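Local atomic coordinates of putative membrane transport protein (Vibrio parahaemolyticus RIMD 2210633, PDB entry 3CK6), a protein that probably takes up zinc across the inner membrane as a zinc-proton symporter of the CorA family, here represented by its funnel-shaped pentameric cytoplasmic domain. Residues E64-S68 with F186-Q190; Y152-I156 with A179-I183. The protein carries 1 engineered substitution. All coordinates share one frame; numbering follows the deposited sequence.

Contact 1 of 2, residues E64-S68 with F186-Q190; sequences ESRPS and FIRPQ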
ATOM      1  N   GLU E  64     -21.785  18.303   4.806  1.00 33.93           N
ATOM      2  CA  GLU E  64     -20.625  17.673   4.170  1.00 32.90           C
ATOM      3  C   GLU E  64     -20.901  16.195   3.941  1.00 31.27           C
ATOM      4  O   GLU E  64     -21.718  15.594   4.651  1.00 30.60           O
ATOM      5  CB  GLU E  64     -19.379  17.818   5.046  1.00 33.51           C
ATOM      6  CG  GLU E  64     -19.088  19.247   5.610  1.00 37.67           C
ATOM      7  CD  GLU E  64     -18.133  20.080   4.754  1.00 43.04           C
ATOM      8  OE1 GLU E  64     -17.513  21.033   5.306  1.00 47.33           O
ATOM      9  OE2 GLU E  64     -17.991  19.799   3.539  1.00 45.58           O
ATOM     10  N   SER E  65     -20.221  15.613   2.951  1.00 29.29           N
ATOM     11  CA  SER E  65     -20.375  14.189   2.648  1.00 27.71           C
ATOM     12  C   SER E  65     -19.194  13.698   1.812  1.00 26.54           C
ATOM     13  O   SER E  65     -18.461  14.505   1.207  1.00 24.89           O
ATOM     14  CB  SER E  65     -21.685  13.941   1.886  1.00 27.90           C
ATOM     15  OG  SER E  65     -21.657  14.668   0.656  1.00 29.94           O
ATOM     16  N   ARG E  66     -19.003  12.380   1.803  1.00 24.81           N
ATOM     17  CA  ARG E  66     -18.122  11.713   0.854  1.00 25.21           C
ATOM     18  C   ARG E  66     -18.864  10.513   0.219  1.00 25.17           C
ATOM     19  O   ARG E  66     -19.739   9.905   0.852  1.00 25.35           O
ATOM     20  CB  ARG E  66     -16.834  11.263   1.528  1.00 25.32           C
ATOM     21  CG  ARG E  66     -17.073  10.087   2.499  1.00 26.22           C
ATOM     22  CD  ARG E  66     -15.782   9.663   3.170  1.00 28.36           C
ATOM     23  NE  ARG E  66     -14.902   8.824   2.346  1.00 29.63           N
ATOM     24  CZ  ARG E  66     -14.974   7.494   2.250  1.00 29.15           C
ATOM     25  NH1 ARG E  66     -15.920   6.804   2.893  1.00 29.38           N
ATOM     26  NH2 ARG E  66     -14.088   6.841   1.506  1.00 26.52           N
ATOM     27  N   PRO E  67     -18.534  10.169  -1.045  1.00 25.47           N
ATOM     28  CA  PRO E  67     -19.138   8.928  -1.549  1.00 24.64           C
ATOM     29  C   PRO E  67     -18.849   7.737  -0.634  1.00 25.52           C
ATOM     30  O   PRO E  67     -17.719   7.544  -0.161  1.00 25.37           O
ATOM     31  CB  PRO E  67     -18.476   8.728  -2.916  1.00 25.51           C
ATOM     32  CG  PRO E  67     -18.100  10.151  -3.345  1.00 24.40           C
ATOM     33  CD  PRO E  67     -17.688  10.836  -2.057  1.00 24.52           C
ATOM     34  N   SER E  68     -19.884   6.939  -0.395  1.00 25.46           N
ATOM     35  CA  SER E  68     -19.787   5.863   0.560  1.00 26.97           C
ATOM     36  C   SER E  68     -21.022   4.984   0.510  1.00 26.92           C
ATOM     37  O   SER E  68     -22.092   5.387   0.024  1.00 27.84           O
ATOM     38  CB  SER E  68     -19.614   6.409   1.988  1.00 26.56           C
ATOM     39  OG  SER E  68     -20.501   7.495   2.227  1.00 29.24           O
ATOM     40  N   PHE E 186     -13.260  12.808  -5.041  1.00 28.94           N
ATOM     41  CA  PHE E 186     -14.526  12.069  -4.892  1.00 29.44           C
ATOM     42  C   PHE E 186     -14.613  10.762  -5.683  1.00 29.88           C
ATOM     43  O   PHE E 186     -15.365   9.848  -5.323  1.00 28.29           O
ATOM     44  CB  PHE E 186     -15.681  12.970  -5.279  1.00 29.38           C
ATOM     45  CG  PHE E 186     -15.774  14.214  -4.421  1.00 31.73           C
ATOM     46  CD1 PHE E 186     -15.949  14.098  -3.042  1.00 32.35           C
ATOM     47  CD2 PHE E 186     -15.649  15.473  -4.985  1.00 29.86           C
ATOM     48  CE1 PHE E 186     -16.042  15.232  -2.224  1.00 32.13           C
ATOM     49  CE2 PHE E 186     -15.733  16.628  -4.169  1.00 32.06           C
ATOM     50  CZ  PHE E 186     -15.931  16.490  -2.782  1.00 30.98           C
ATOM     51  N   ILE E 187     -13.885  10.695  -6.780  1.00 30.05           N
ATOM     52  CA  ILE E 187     -14.022   9.551  -7.661  1.00 31.56           C
ATOM     53  C   ILE E 187     -13.326   8.299  -7.129  1.00 31.57           C
ATOM     54  O   ILE E 187     -13.819   7.193  -7.307  1.00 29.91           O
ATOM     55  CB  ILE E 187     -13.744   9.946  -9.122  1.00 32.20           C
ATOM     56  CG1 ILE E 187     -14.920  10.825  -9.567  1.00 33.53           C
ATOM     57  CG2 ILE E 187     -13.636   8.722 -10.015  1.00 32.71           C
ATOM     58  CD1 ILE E 187     -14.865  11.262 -11.000  1.00 40.30           C
ATOM     59  N   ARG E 188     -12.222   8.491  -6.409  1.00 32.03           N
ATOM     60  CA  ARG E 188     -11.604   7.398  -5.656  1.00 32.56           C
ATOM     61  C   ARG E 188     -12.589   6.757  -4.631  1.00 31.68           C
ATOM     62  O   ARG E 188     -12.865   5.550  -4.712  1.00 31.50           O
ATOM     63  CB  ARG E 188     -10.291   7.879  -5.016  1.00 33.42           C
ATOM     64  CG  ARG E 188      -9.401   6.775  -4.463  1.00 39.15           C
ATOM     65  CD  ARG E 188      -7.922   7.193  -4.544  1.00 47.33           C
ATOM     66  NE  ARG E 188      -7.096   6.133  -5.141  1.00 52.05           N
ATOM     67  CZ  ARG E 188      -6.807   6.030  -6.441  1.00 55.29           C
ATOM     68  NH1 ARG E 188      -6.061   5.014  -6.869  1.00 56.70           N
ATOM     69  NH2 ARG E 188      -7.258   6.931  -7.319  1.00 55.59           N
ATOM     70  N   PRO E 189     -13.161   7.556  -3.688  1.00 30.31           N
ATOM     71  CA  PRO E 189     -14.217   7.006  -2.801  1.00 29.69           C
ATOM     72  C   PRO E 189     -15.423   6.377  -3.513  1.00 28.76           C
ATOM     73  O   PRO E 189     -15.994   5.405  -2.994  1.00 29.07           O
ATOM     74  CB  PRO E 189     -14.707   8.239  -2.027  1.00 29.28           C
ATOM     75  CG  PRO E 189     -13.632   9.186  -2.073  1.00 30.07           C
ATOM     76  CD  PRO E 189     -12.845   8.956  -3.342  1.00 30.33           C
ATOM     77  N   GLN E 190     -15.819   6.928  -4.666  1.00 28.03           N
ATOM     78  CA  GLN E 190     -16.950   6.396  -5.443  1.00 27.77           C
ATOM     79  C   GLN E 190     -16.683   4.966  -5.872  1.00 27.61           C
ATOM     80  O   GLN E 190     -17.583   4.122  -5.862  1.00 27.80           O
ATOM     81  CB  GLN E 190     -17.187   7.251  -6.689  1.00 29.02           C
ATOM     82  CG  GLN E 190     -18.511   6.985  -7.442  1.00 28.40           C
ATOM     83  CD  GLN E 190     -19.328   8.271  -7.572  1.00 31.04           C
ATOM     84  OE1 GLN E 190     -19.379   9.057  -6.624  1.00 28.80           O
ATOM     85  NE2 GLN E 190     -19.925   8.515  -8.750  1.00 29.84           N
TER
HETATM   86  O   HOH W   1     -16.415   5.172  -0.269  1.00 20.06           O

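Contact 2 of 2, residues Y152-I156 with A179-I183; sequences YLDTI and ALISI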
ATOM      1  N   TYR E 152     -16.938  14.522 -19.332  1.00 30.62           N
ATOM      2  CA  TYR E 152     -16.113  15.617 -18.827  1.00 31.01           C
ATOM      3  C   TYR E 152     -14.617  15.327 -18.986  1.00 30.83           C
ATOM      4  O   TYR E 152     -13.854  16.192 -19.425  1.00 29.45           O
ATOM      5  CB  TYR E 152     -16.457  15.959 -17.374  1.00 31.56           C
ATOM      6  CG  TYR E 152     -15.582  17.032 -16.768  1.00 32.34           C
ATOM      7  CD1 TYR E 152     -15.637  18.350 -17.223  1.00 31.74           C
ATOM      8  CD2 TYR E 152     -14.702  16.731 -15.729  1.00 32.84           C
ATOM      9  CE1 TYR E 152     -14.823  19.330 -16.659  1.00 33.07           C
ATOM     10  CE2 TYR E 152     -13.897  17.707 -15.158  1.00 33.46           C
ATOM     11  CZ  TYR E 152     -13.960  18.992 -15.623  1.00 32.79           C
ATOM     12  OH  TYR E 152     -13.150  19.951 -15.047  1.00 36.07           O
ATOM     13  N   LEU E 153     -14.207  14.115 -18.632  1.00 30.37           N
ATOM     14  CA  LEU E 153     -12.808  13.721 -18.780  1.00 30.70           C
ATOM     15  C   LEU E 153     -12.306  13.873 -20.212  1.00 30.42           C
ATOM     16  O   LEU E 153     -11.145  14.213 -20.412  1.00 30.70           O
ATOM     17  CB  LEU E 153     -12.545  12.308 -18.252  1.00 30.43           C
ATOM     18  CG  LEU E 153     -12.457  12.217 -16.725  1.00 31.59           C
ATOM     19  CD1 LEU E 153     -12.346  10.760 -16.255  1.00 29.71           C
ATOM     20  CD2 LEU E 153     -11.316  13.103 -16.158  1.00 32.53           C
ATOM     21  N   ASP E 154     -13.190  13.655 -21.188  1.00 30.49           N
ATOM     22  CA  ASP E 154     -12.898  13.887 -22.604  1.00 30.87           C
ATOM     23  C   ASP E 154     -12.496  15.333 -22.874  1.00 30.57           C
ATOM     24  O   ASP E 154     -11.641  15.565 -23.702  1.00 29.37           O
ATOM     25  CB  ASP E 154     -14.097  13.545 -23.495  1.00 31.18           C
ATOM     26  CG  ASP E 154     -14.301  12.048 -23.675  1.00 34.85           C
ATOM     27  OD1 ASP E 154     -13.351  11.268 -23.422  1.00 36.94           O
ATOM     28  OD2 ASP E 154     -15.427  11.657 -24.077  1.00 37.16           O
ATOM     29  N   THR E 155     -13.130  16.288 -22.186  1.00 30.47           N
ATOM     30  CA  THR E 155     -12.815  17.708 -22.356  1.00 31.43           C
ATOM     31  C   THR E 155     -11.431  17.992 -21.792  1.00 32.28           C
ATOM     32  O   THR E 155     -10.718  18.859 -22.284  1.00 32.55           O
ATOM     33  CB  THR E 155     -13.853  18.643 -21.677  1.00 31.04           C
ATOM     34  OG1 THR E 155     -13.716  18.588 -20.250  1.00 30.99           O
ATOM     35  CG2 THR E 155     -15.266  18.275 -22.070  1.00 29.92           C
ATOM     36  N   ILE E 156     -11.063  17.263 -20.740  1.00 33.19           N
ATOM     37  CA  ILE E 156      -9.730  17.413 -20.148  1.00 34.12           C
ATOM     38  C   ILE E 156      -8.682  16.812 -21.086  1.00 34.38           C
ATOM     39  O   ILE E 156      -7.630  17.418 -21.344  1.00 34.12           O
ATOM     40  CB  ILE E 156      -9.654  16.829 -18.710  1.00 34.54           C
ATOM     41  CG1 ILE E 156     -10.480  17.715 -17.758  1.00 34.64           C
ATOM     42  CG2 ILE E 156      -8.188  16.726 -18.239  1.00 34.80           C
ATOM     43  CD1 ILE E 156     -10.786  17.098 -16.398  1.00 34.52           C
ATOM     44  N   ALA E 179      -8.610  20.702 -12.010  1.00 30.49           N
ATOM     45  CA  ALA E 179      -9.828  19.982 -12.333  1.00 29.91           C
ATOM     46  C   ALA E 179      -9.709  18.513 -11.954  1.00 29.41           C
ATOM     47  O   ALA E 179     -10.611  17.965 -11.327  1.00 29.22           O
ATOM     48  CB  ALA E 179     -10.160  20.152 -13.807  1.00 30.64           C
ATOM     49  N   LEU E 180      -8.576  17.899 -12.298  1.00 29.18           N
ATOM     50  CA  LEU E 180      -8.323  16.484 -12.033  1.00 28.55           C
ATOM     51  C   LEU E 180      -8.245  16.168 -10.547  1.00 28.14           C
ATOM     52  O   LEU E 180      -8.896  15.233 -10.120  1.00 27.39           O
ATOM     53  CB  LEU E 180      -7.065  15.981 -12.756  1.00 28.57           C
ATOM     54  CG  LEU E 180      -7.117  15.877 -14.286  1.00 29.07           C
ATOM     55  CD1 LEU E 180      -5.701  15.890 -14.878  1.00 28.53           C
ATOM     56  CD2 LEU E 180      -7.873  14.598 -14.688  1.00 27.09           C
ATOM     57  N   ILE E 181      -7.491  16.935  -9.750  1.00 27.89           N
ATOM     58  CA  ILE E 181      -7.455  16.636  -8.299  1.00 28.79           C
ATOM     59  C   ILE E 181      -8.800  16.850  -7.598  1.00 29.33           C
ATOM     60  O   ILE E 181      -9.146  16.078  -6.684  1.00 29.85           O
ATOM     61  CB  ILE E 181      -6.285  17.269  -7.510  1.00 29.04           C
ATOM     62  CG1 ILE E 181      -6.439  18.795  -7.419  1.00 28.16           C
ATOM     63  CG2 ILE E 181      -4.927  16.814  -8.124  1.00 29.58           C
ATOM     64  CD1 ILE E 181      -5.556  19.497  -6.336  1.00 29.48           C
ATOM     65  N   SER E 182      -9.562  17.848  -8.055  1.00 29.55           N
ATOM     66  CA  SER E 182     -10.927  18.084  -7.571  1.00 30.59           C
ATOM     67  C   SER E 182     -11.836  16.873  -7.833  1.00 30.67           C
ATOM     68  O   SER E 182     -12.586  16.479  -6.936  1.00 31.65           O
ATOM     69  CB  SER E 182     -11.531  19.356  -8.173  1.00 30.31           C
ATOM     70  OG  SER E 182     -10.744  20.503  -7.884  1.00 32.92           O
ATOM     71  N   ILE E 183     -11.764  16.300  -9.042  1.00 31.16           N
ATOM     72  CA  ILE E 183     -12.517  15.072  -9.419  1.00 31.41           C
ATOM     73  C   ILE E 183     -12.046  13.880  -8.616  1.00 31.04           C
ATOM     74  O   ILE E 183     -12.872  13.066  -8.118  1.00 31.14           O
ATOM     75  CB  ILE E 183     -12.334  14.673 -10.952  1.00 30.86           C
ATOM     76  CG1 ILE E 183     -12.788  15.775 -11.919  1.00 34.95           C
ATOM     77  CG2 ILE E 183     -13.075  13.397 -11.296  1.00 33.46           C
ATOM     78  CD1 ILE E 183     -14.025  16.546 -11.532  1.00 34.24           C
TER

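Contact 1 of 2, residues E64-S68 with F186-Q190
Pro67 pushes its ring against the turn Phe186-Gln190 and meets it with three different carbons. CG sits on the backbone oxygen of Phe186, with 3.4 Å between Pro67 CG and Phe186 O. CD approaches the Phe186 ring obliquely, 3.8 Å from Pro67 CD to Phe186 CD1. CB lies closest to the backbone of Gln190, 3.7 Å from Pro67 CB to Gln190 N, and next to Pro189 CB. Beside this apolar patch one water donates to both backbones, 2.7 Å to Pro67 O and 2.8 Å to Pro189 O. Pro189 has no N-H to give to the preceding turn, and the helix is kinked here.

This is where the α/β part of the CorA-type cytoplasmic domain meets its helical part: the loop leading into strand 68-71 rests on helix 173-199. Further out, Arg66 sends NH2 past Pro189, 3.8 Å from Arg66 NH2 to Pro189 CB, its chain bent at chi3 (-79°). The guanidinium reaches Glu224 of a second subunit in a salt bridge. Gln190, bent at chi2 (124°), brings OE1 to 3.7 Å from Pro67 CG; Arg82 N hydrogen-bonds the same oxygen, and the side chain of Arg82 makes a cation-pi contact with Phe186. Ser68, whose backbone pairs with Ile80, donates from OG to Arg66 O over 2.9 Å.

Contact 2 of 2, residues Y152-I156 with A179-I183
Tyr152, on helix 134-161, makes the tight part of the contact, against Ala179 and Ile183. Ala179 CB lies at the edge of the tyrosine ring, near its plane, 3.2 Å from Tyr152 OH. With chi1 at 177°, CG lies opposite the backbone N, and the ring stretches across to the other helix. Farther back along the same ring, Ile183 comes up obliquely, 3.8 Å from Tyr152 CE2 to Ile183 CD1.

The rest is looser. Ile156, one turn on from Tyr152, brings its CD1 to 4.1 Å from Ala179 CB. Leu180 CD2 lies 4.0 Å from Leu153 CD2, branch against branch, and Ile156 CG2 is slightly farther from the same Leu180 methyl. The short segments run at 152° to each other and their axes come no nearer than 11.7 Å, a wide spacing spanned by the long side chains of Tyr152, Ile156 and the leucines, the first two reaching as far as the short Ala179. Thr155 is exposed and donates from OG1 back to Tyr152 O, in the carbonyl plane and on a lone pair. Helix 209-246 covers the pair: Ile222 packs on Leu153, Ile226 on Ile183, and Tyr229 and Leu230 on Leu180. The contact is wholly apolar apart from the tyrosine oxygen. Two nearly antiparallel helices laid against a long third one are the helical part of a CorA-family cytoplasmic domain, as in CorA itself.

How the contacts relate
Helix 173-199 is common to both contacts: 179-183 serves contact 2 and, barely a turn later, 186-190 serves contact 1. The centres lie about 16 Å apart, and beyond adjoining in sequence the two sets of segments do not touch. Contact 1 is nearer the middle of the chain, about 9 Å from its centre against about 15 Å for contact 2. One helix thus carries the loop ahead of strand 68-71 at one level and helix 134-161 at another, while helix 209-246 packs on it at both. Each contact also reaches the second subunit, through a salt bridge, hydrogen bonds and packing in contact 1 and through packing of Ile181 and Ser182 in contact 2.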